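Local atomic coordinates of ABC transporter, periplasmic solute-binding protein (Rhizobium meliloti, PDB entry 4WED), a protein that probably captures a solute, perhaps a peptide, nickel or haem compound, outside the inner membrane and delivers it to an ABC transporter for uptake. Residues K223-P226 and S230-A233; Q258-G263 and H311-P316; S439-K442 and G447-V450. All coordinates share one frame; numbering follows the deposited sequence.

Contact 1. Residues K223-P226 and S230-A233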
ATOM      1  N   LYS A 223       6.602 -12.815  18.657  1.00 72.46           N
ATOM      2  CA  LYS A 223       7.309 -12.318  19.817  1.00 76.03           C
ATOM      3  C   LYS A 223       7.404 -10.800  19.755  1.00 73.94           C
ATOM      4  O   LYS A 223       7.849 -10.234  18.742  1.00 67.45           O
ATOM      5  CB  LYS A 223       8.696 -12.980  19.953  1.00 78.83           C
ATOM      6  CG  LYS A 223       8.648 -14.504  20.094  1.00 80.01           C
ATOM      7  CD  LYS A 223       9.332 -14.998  21.368  1.00 85.31           C
ATOM      8  N   VAL A 224       6.987 -10.151  20.847  1.00 74.59           N
ATOM      9  CA  VAL A 224       6.967  -8.694  20.921  1.00 75.09           C
ATOM     10  C   VAL A 224       8.393  -8.229  21.222  1.00 79.84           C
ATOM     11  O   VAL A 224       8.906  -8.477  22.309  1.00 86.30           O
ATOM     12  CB  VAL A 224       5.965  -8.188  21.978  1.00 77.42           C
ATOM     13  CG1 VAL A 224       5.925  -6.662  22.045  1.00 79.07           C
ATOM     14  CG2 VAL A 224       4.567  -8.726  21.707  1.00 74.73           C
ATOM     15  N   ILE A 225       9.036  -7.598  20.235  1.00 80.39           N
ATOM     16  CA  ILE A 225      10.353  -6.979  20.396  1.00 80.89           C
ATOM     17  C   ILE A 225      10.339  -5.550  19.825  1.00 81.58           C
ATOM     18  O   ILE A 225      10.583  -5.360  18.647  1.00 83.69           O
ATOM     19  CB  ILE A 225      11.446  -7.812  19.716  1.00 82.07           C
ATOM     20  CG1 ILE A 225      11.349  -9.274  20.150  1.00 84.32           C
ATOM     21  CG2 ILE A 225      12.837  -7.275  20.057  1.00 85.08           C
ATOM     22  CD1 ILE A 225      12.435 -10.137  19.548  1.00 86.93           C
ATOM     23  N   PRO A 226      10.019  -4.545  20.657  1.00 85.37           N
ATOM     24  CA  PRO A 226       9.829  -3.145  20.236  1.00 86.66           C
ATOM     25  C   PRO A 226      11.022  -2.403  19.618  1.00 88.59           C
ATOM     26  O   PRO A 226      10.812  -1.464  18.844  1.00 94.24           O
ATOM     27  CB  PRO A 226       9.415  -2.413  21.534  1.00 90.52           C
ATOM     28  CG  PRO A 226       9.377  -3.417  22.629  1.00 91.88           C
ATOM     29  CD  PRO A 226       9.631  -4.777  22.066  1.00 89.09           C
ATOM     30  N   SER A 230      17.171  -4.704  18.846  1.00 88.42           N
ATOM     31  CA  SER A 230      16.918  -6.030  19.427  1.00 89.03           C
ATOM     32  C   SER A 230      16.472  -7.053  18.386  1.00 85.90           C
ATOM     33  O   SER A 230      16.888  -8.210  18.379  1.00 85.58           O
ATOM     34  CB  SER A 230      15.838  -5.937  20.506  1.00 91.80           C
ATOM     35  OG  SER A 230      16.265  -5.179  21.633  1.00 96.07           O
ATOM     36  N   ARG A 231      15.609  -6.602  17.490  1.00 87.26           N
ATOM     37  CA  ARG A 231      15.065  -7.461  16.438  1.00 79.96           C
ATOM     38  C   ARG A 231      16.181  -8.066  15.564  1.00 78.90           C
ATOM     39  O   ARG A 231      16.219  -9.279  15.326  1.00 77.58           O
ATOM     40  CB  ARG A 231      14.031  -6.680  15.650  1.00 76.66           C
ATOM     41  CG  ARG A 231      12.837  -6.255  16.525  1.00 77.20           C
ATOM     42  CD  ARG A 231      11.530  -6.017  15.776  1.00 71.71           C
ATOM     43  NE  ARG A 231      11.611  -4.834  14.927  1.00 73.42           N
ATOM     44  CZ  ARG A 231      11.345  -3.581  15.299  1.00 75.79           C
ATOM     45  NH1 ARG A 231      10.952  -3.282  16.527  1.00 75.56           N
ATOM     46  NH2 ARG A 231      11.466  -2.605  14.403  1.00 76.90           N
ATOM     47  N   VAL A 232      17.120  -7.221  15.164  1.00 79.67           N
ATOM     48  CA  VAL A 232      18.309  -7.646  14.422  1.00 81.27           C
ATOM     49  C   VAL A 232      19.123  -8.703  15.177  1.00 82.05           C
ATOM     50  O   VAL A 232      19.465  -9.755  14.626  1.00 81.12           O
ATOM     51  CB  VAL A 232      19.212  -6.419  14.107  1.00 83.26           C
ATOM     52  CG1 VAL A 232      20.566  -6.834  13.556  1.00 82.61           C
ATOM     53  CG2 VAL A 232      18.495  -5.489  13.126  1.00 78.95           C
ATOM     54  N   ALA A 233      19.417  -8.408  16.435  1.00 84.37           N
ATOM     55  CA  ALA A 233      20.160  -9.329  17.306  1.00 89.01           C
ATOM     56  C   ALA A 233      19.463 -10.665  17.399  1.00 89.84           C
ATOM     57  O   ALA A 233      20.101 -11.714  17.254  1.00 91.08           O
ATOM     58  CB  ALA A 233      20.305  -8.738  18.696  1.00 91.36           C
TER

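Contact 2. Residues Q258-G263 and H311-P316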
ATOM      1  N   GLN A 258      23.209  -4.834   7.124  1.00 92.51           N
ATOM      2  CA  GLN A 258      23.914  -5.475   8.238  1.00 98.18           C
ATOM      3  C   GLN A 258      23.667  -6.964   8.192  1.00 93.63           C
ATOM      4  O   GLN A 258      24.598  -7.758   8.277  1.00 94.41           O
ATOM      5  CB  GLN A 258      23.436  -4.958   9.588  1.00101.26           C
ATOM      6  CG  GLN A 258      23.771  -3.505   9.863  1.00108.57           C
ATOM      7  CD  GLN A 258      23.042  -2.963  11.085  1.00111.94           C
ATOM      8  OE1 GLN A 258      22.682  -3.718  11.996  1.00113.94           O
ATOM      9  NE2 GLN A 258      22.829  -1.652  11.117  1.00113.07           N
ATOM     10  N   LEU A 259      22.404  -7.340   8.036  1.00 85.63           N
ATOM     11  CA  LEU A 259      22.050  -8.745   8.088  1.00 84.52           C
ATOM     12  C   LEU A 259      22.625  -9.469   6.895  1.00 84.55           C
ATOM     13  O   LEU A 259      23.221 -10.557   7.021  1.00 88.64           O
ATOM     14  CB  LEU A 259      20.545  -8.906   8.172  1.00 81.27           C
ATOM     15  CG  LEU A 259      20.039  -8.431   9.536  1.00 80.40           C
ATOM     16  CD1 LEU A 259      18.553  -8.137   9.486  1.00 76.52           C
ATOM     17  CD2 LEU A 259      20.342  -9.471  10.604  1.00 80.76           C
ATOM     18  N   GLU A 260      22.489  -8.826   5.753  1.00 81.85           N
ATOM     19  CA  GLU A 260      23.172  -9.253   4.562  1.00 87.81           C
ATOM     20  C   GLU A 260      24.633  -9.541   4.880  1.00 91.82           C
ATOM     21  O   GLU A 260      25.116 -10.605   4.553  1.00 89.84           O
ATOM     22  CB  GLU A 260      23.086  -8.174   3.493  1.00 91.93           C
ATOM     23  CG  GLU A 260      23.096  -8.703   2.073  1.00 95.50           C
ATOM     24  CD  GLU A 260      22.296  -7.810   1.160  1.00 98.24           C
ATOM     25  OE1 GLU A 260      21.157  -7.446   1.539  1.00 97.55           O
ATOM     26  OE2 GLU A 260      22.807  -7.472   0.072  1.00103.16           O
ATOM     27  N   ALA A 261      25.308  -8.600   5.541  1.00 96.02           N
ATOM     28  CA  ALA A 261      26.737  -8.754   5.904  1.00103.03           C
ATOM     29  C   ALA A 261      26.951  -9.958   6.826  1.00105.52           C
ATOM     30  O   ALA A 261      27.863 -10.751   6.616  1.00109.50           O
ATOM     31  CB  ALA A 261      27.308  -7.477   6.527  1.00102.94           C
ATOM     32  N   ALA A 262      26.076 -10.130   7.807  1.00103.77           N
ATOM     33  CA  ALA A 262      26.099 -11.325   8.641  1.00101.74           C
ATOM     34  C   ALA A 262      25.748 -12.642   7.902  1.00104.00           C
ATOM     35  O   ALA A 262      25.518 -13.657   8.551  1.00107.90           O
ATOM     36  CB  ALA A 262      25.160 -11.122   9.806  1.00 98.46           C
ATOM     37  N   GLY A 263      25.691 -12.626   6.566  1.00102.85           N
ATOM     38  CA  GLY A 263      25.327 -13.806   5.773  1.00 97.38           C
ATOM     39  C   GLY A 263      23.848 -14.172   5.808  1.00 92.39           C
ATOM     40  O   GLY A 263      23.478 -15.280   5.453  1.00 89.70           O
ATOM     41  N   HIS A 311      19.874   2.617   0.599  1.00 65.69           N
ATOM     42  CA  HIS A 311      21.043   1.763   0.419  1.00 71.08           C
ATOM     43  C   HIS A 311      20.995   0.909  -0.839  1.00 69.08           C
ATOM     44  O   HIS A 311      21.479  -0.208  -0.829  1.00 72.61           O
ATOM     45  CB  HIS A 311      21.258   0.854   1.631  1.00 76.25           C
ATOM     46  CG  HIS A 311      21.937   1.525   2.774  1.00 80.15           C
ATOM     47  ND1 HIS A 311      21.254   1.985   3.873  1.00 83.71           N
ATOM     48  CD2 HIS A 311      23.238   1.837   2.979  1.00 85.36           C
ATOM     49  CE1 HIS A 311      22.105   2.535   4.722  1.00 86.93           C
ATOM     50  NE2 HIS A 311      23.315   2.463   4.199  1.00 87.93           N
ATOM     51  N   GLY A 312      20.434   1.453  -1.914  1.00 66.31           N
ATOM     52  CA  GLY A 312      20.399   0.790  -3.201  1.00 64.99           C
ATOM     53  C   GLY A 312      19.234  -0.152  -3.367  1.00 64.29           C
ATOM     54  O   GLY A 312      19.064  -0.729  -4.417  1.00 70.05           O
ATOM     55  N   TYR A 313      18.431  -0.315  -2.335  1.00 61.65           N
ATOM     56  CA  TYR A 313      17.362  -1.296  -2.353  1.00 61.01           C
ATOM     57  C   TYR A 313      16.072  -0.857  -3.119  1.00 60.58           C
ATOM     58  O   TYR A 313      15.263  -1.709  -3.521  1.00 58.81           O
ATOM     59  CB  TYR A 313      16.959  -1.593  -0.919  1.00 60.26           C
ATOM     60  CG  TYR A 313      17.816  -2.560  -0.151  1.00 65.60           C
ATOM     61  CD1 TYR A 313      18.221  -3.779  -0.706  1.00 67.62           C
ATOM     62  CD2 TYR A 313      18.185  -2.293   1.189  1.00 68.04           C
ATOM     63  CE1 TYR A 313      18.994  -4.677   0.030  1.00 71.21           C
ATOM     64  CE2 TYR A 313      18.955  -3.188   1.918  1.00 69.58           C
ATOM     65  CZ  TYR A 313      19.346  -4.378   1.341  1.00 72.40           C
ATOM     66  OH  TYR A 313      20.085  -5.286   2.070  1.00 77.86           O
ATOM     67  N   ALA A 314      15.866   0.455  -3.238  1.00 58.11           N
ATOM     68  CA  ALA A 314      14.718   1.033  -3.891  1.00 57.00           C
ATOM     69  C   ALA A 314      14.836   1.022  -5.422  1.00 61.11           C
ATOM     70  O   ALA A 314      15.911   1.271  -5.984  1.00 65.86           O
ATOM     71  CB  ALA A 314      14.525   2.445  -3.402  1.00 54.30           C
ATOM     72  N   LYS A 315      13.724   0.728  -6.094  1.00 63.72           N
ATOM     73  CA  LYS A 315      13.668   0.711  -7.560  1.00 62.70           C
ATOM     74  C   LYS A 315      13.233   2.091  -8.064  1.00 59.02           C
ATOM     75  O   LYS A 315      12.246   2.634  -7.597  1.00 60.64           O
ATOM     76  CB  LYS A 315      12.702  -0.360  -8.025  1.00 64.57           C
ATOM     77  CG  LYS A 315      12.841  -0.750  -9.491  1.00 69.43           C
ATOM     78  CD  LYS A 315      11.521  -1.257 -10.099  1.00 71.11           C
ATOM     79  N   PRO A 316      14.005   2.693  -8.973  1.00 59.66           N
ATOM     80  CA  PRO A 316      13.617   3.985  -9.554  1.00 57.90           C
ATOM     81  C   PRO A 316      12.253   3.875 -10.191  1.00 56.69           C
ATOM     82  O   PRO A 316      11.921   2.837 -10.725  1.00 55.49           O
ATOM     83  CB  PRO A 316      14.674   4.229 -10.640  1.00 58.20           C
ATOM     84  CG  PRO A 316      15.885   3.522 -10.129  1.00 58.65           C
ATOM     85  CD  PRO A 316      15.374   2.307  -9.363  1.00 58.62           C
TER

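Contact 3. Residues S439-K442 and G447-V450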
ATOM      1  N   SER A 439      -9.366  17.354  -8.303  1.00 73.80           N
ATOM      2  CA  SER A 439      -9.713  18.674  -7.703  1.00 78.57           C
ATOM      3  C   SER A 439     -10.875  18.630  -6.727  1.00 79.47           C
ATOM      4  O   SER A 439     -10.772  19.161  -5.636  1.00 82.77           O
ATOM      5  CB  SER A 439     -10.079  19.727  -8.757  1.00 81.50           C
ATOM      6  OG  SER A 439      -8.926  20.302  -9.320  1.00 89.10           O
ATOM      7  N   THR A 440     -11.991  18.038  -7.152  1.00 80.04           N
ATOM      8  CA  THR A 440     -13.233  18.102  -6.404  1.00 80.00           C
ATOM      9  C   THR A 440     -13.165  17.331  -5.079  1.00 80.05           C
ATOM     10  O   THR A 440     -13.860  17.671  -4.158  1.00 85.57           O
ATOM     11  CB  THR A 440     -14.418  17.621  -7.262  1.00 80.21           C
ATOM     12  OG1 THR A 440     -14.143  16.324  -7.787  1.00 76.87           O
ATOM     13  CG2 THR A 440     -14.658  18.571  -8.417  1.00 81.60           C
ATOM     14  N   PHE A 441     -12.295  16.331  -4.965  1.00 85.37           N
ATOM     15  CA  PHE A 441     -12.110  15.598  -3.696  1.00 87.59           C
ATOM     16  C   PHE A 441     -11.185  16.368  -2.755  1.00 90.55           C
ATOM     17  O   PHE A 441     -10.013  16.573  -3.056  1.00 87.83           O
ATOM     18  CB  PHE A 441     -11.567  14.186  -3.944  1.00 84.09           C
ATOM     19  CG  PHE A 441     -11.494  13.323  -2.693  1.00 84.60           C
ATOM     20  CD1 PHE A 441     -10.394  13.406  -1.832  1.00 81.28           C
ATOM     21  CD2 PHE A 441     -12.516  12.401  -2.385  1.00 83.62           C
ATOM     22  CE1 PHE A 441     -10.317  12.612  -0.701  1.00 81.35           C
ATOM     23  CE2 PHE A 441     -12.433  11.607  -1.242  1.00 81.26           C
ATOM     24  CZ  PHE A 441     -11.338  11.712  -0.405  1.00 80.62           C
ATOM     25  N   LYS A 442     -11.718  16.769  -1.607  1.00 96.52           N
ATOM     26  CA  LYS A 442     -11.056  17.741  -0.747  1.00102.97           C
ATOM     27  C   LYS A 442     -11.030  17.261   0.708  1.00108.56           C
ATOM     28  O   LYS A 442     -11.991  17.472   1.444  1.00108.11           O
ATOM     29  CB  LYS A 442     -11.789  19.085  -0.870  1.00101.45           C
ATOM     30  N   GLY A 447      -3.636  17.217   1.038  1.00 91.73           N
ATOM     31  CA  GLY A 447      -2.744  17.883   0.053  1.00 85.13           C
ATOM     32  C   GLY A 447      -2.972  17.337  -1.378  1.00 78.57           C
ATOM     33  O   GLY A 447      -3.528  16.255  -1.549  1.00 77.63           O
ATOM     34  N   LYS A 448      -2.548  18.068  -2.407  1.00 73.97           N
ATOM     35  CA  LYS A 448      -2.696  17.620  -3.817  1.00 69.32           C
ATOM     36  C   LYS A 448      -1.398  17.579  -4.612  1.00 67.42           C
ATOM     37  O   LYS A 448      -0.645  18.554  -4.692  1.00 68.33           O
ATOM     38  CB  LYS A 448      -3.647  18.545  -4.574  1.00 71.75           C
ATOM     39  CG  LYS A 448      -5.060  18.592  -4.023  1.00 74.13           C
ATOM     40  CD  LYS A 448      -5.806  17.369  -4.519  1.00 75.44           C
ATOM     41  CE  LYS A 448      -7.062  17.086  -3.724  1.00 78.81           C
ATOM     42  NZ  LYS A 448      -7.770  15.935  -4.357  1.00 80.36           N
ATOM     43  N   LEU A 449      -1.167  16.439  -5.230  1.00 66.32           N
ATOM     44  CA  LEU A 449      -0.123  16.269  -6.260  1.00 67.76           C
ATOM     45  C   LEU A 449      -0.325  17.174  -7.477  1.00 69.02           C
ATOM     46  O   LEU A 449       0.583  17.894  -7.906  1.00 74.20           O
ATOM     47  CB  LEU A 449      -0.125  14.815  -6.734  1.00 63.18           C
ATOM     48  CG  LEU A 449       1.179  14.063  -6.949  1.00 63.71           C
ATOM     49  CD1 LEU A 449       2.190  14.269  -5.846  1.00 65.95           C
ATOM     50  CD2 LEU A 449       0.832  12.581  -7.091  1.00 61.76           C
ATOM     51  N   VAL A 450      -1.521  17.144  -8.023  1.00 70.09           N
ATOM     52  CA  VAL A 450      -1.795  17.887  -9.227  1.00 77.52           C
ATOM     53  C   VAL A 450      -3.296  18.161  -9.349  1.00 78.80           C
ATOM     54  O   VAL A 450      -4.106  17.268  -9.147  1.00 78.61           O
ATOM     55  CB  VAL A 450      -1.256  17.101 -10.440  1.00 74.90           C
ATOM     56  CG1 VAL A 450      -1.724  15.654 -10.406  1.00 73.21           C
ATOM     57  CG2 VAL A 450      -1.671  17.769 -11.740  1.00 80.51           C
TER

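Contact 1. Residues K223-P226 and S230-A233
The side chains of I225 and R231 run antiparallel alongside one another, the isoleucine's CG2 lying 3.7 Å from the arginine's CG. The same methyl packs closely on S230, 3.3 Å from its CB. CG2 stands anti to the backbone N of I225, with CG1 beside that N and anti to the carbonyl carbon (chi1 -50°), which is how this methyl comes to face the two helix residues. Beside this apolar patch, the arginine reaches back to the loop. Its NH1 donates to I225 O at 3.0 Å in an almost straight bond (176° at the hydrogen), which uses a lone pair of the carbonyl and lies in the guanidinium plane. P226 O takes a second, weak and bent bond from NH1, 2.9 Å away, and consecutive carbonyls thus share one nitrogen. R231 CD lies 3.1 Å from I225 O, and a bend at chi3 of R231 (-69°) then directs the guanidinium toward the loop carbonyls. The motif is a tight strand-loop-helix connection: strand 219-224, an inner strand of its mixed sheet, ends at V224, and helix 228-237 starts a few residues later, sending an arginine from its first turn back to the linker. Farther out, NH2 is hydrogen-bonded to P250 O, while A41, A43 and A249 touch the arginine's side chain. On the loop side, backbone bonding of I225 to I42 carries the pairing with strand 37-42 past the end of strand 219-224.

Contact 2. Residues Q258-G263 and H311-P316
Y313 and E260 reach toward each other from facing sides and meet through one polar contact, which makes up the whole of the direct contact. The tyrosine hydroxyl donates to the glutamate: OH lies 2.5 Å from OE1, a very short separation whose exact value deserves caution. The other oxygen, OE2, stands 4.0 Å from the same OH, so Y313 engages the carboxylate through OE1 alone. OE1 sits at the edge of the phenol, close to the ring plane, and the carboxylate plane is turned 57° from that ring. Swung roughly anti to the backbone N (chi1 -150°) and then bent at chi2, the glutamate chain carries its acid group from the helix to the phenol. Outside the two segments, K257 makes a cation-pi interaction with the Y313 ring; with a lysine and a glutamate both at one tyrosine, their charges would probably tend to balance locally. Backbone bonds shape the glutamate's side: helix 253-261 closes in a Schellman motif, where G263 N bonds to E260 O at 2.9 Å and G263, at positive phi (74°), turns the chain away. Apolar contacts come from the sheet, since V266 touches both E260 and Y313, while V268 and I497 also pack on the tyrosine. The pair therefore bridges, at the surface, the C-terminal turn of helix 253-261 and the loop between helix 302-310 and strand 315-316, alongside strands 265-269 and 488-500.

Contact 3. Residues S439-K442 and G447-V450
F441 presents the edge of its ring to K448, whose NZ lies near the ring plane, 4.2 Å from F441 CB; V434 and A435 of helix 430-437 also touch the phenylalanine. The second flat group, the peptide carbonyl of F441, is the one that binds: K448 NZ donates to F441 O at 2.7 Å, lying in the carbonyl plane with a C=O...N angle of 152°. CE follows close behind, 3.1 Å from that oxygen. The lysine chain turns once, at chi2 (-80°), and then runs extended, carrying the ammonium across to the earlier part of the same loop. Two further carbonyls, A435 O and L438 O, also accept from NZ, both outside the two segments; L438 O is its strongest partner. The nitrogen thus gathers backbone oxygens from the last turn of helix 430-437 and the loop after it. A methionine in place of K448 would probably leave the oxygens of A435, L438 and F441 without this shared donor and the loop less firmly tied to the helix end. Three carbonyl dipoles converging on one ammonium, at the negative end of a helix, would be expected to favour the protonated lysine.

Followed from the N terminus, the three contacts come in series, and none nests within or crosses another. Contact 1 closes a turn of three intervening residues, joining the end of strand 219-224 to helix 228-237. Contact 2 spans 47 residues, including helices and strands, and ties helix 253-261 to the loop before strand 315-316. The first two meet directly, V232 packing on L259 and Q258, so helices 228-237 and 253-261 link them on the same side of the chain's centre. Contact 3 closes a small loop, four residues between its segments, within the linker from helix 430-437 to helix 457-465, on the opposite side of the centre from contact 1, about 28 Å away between nearest atoms.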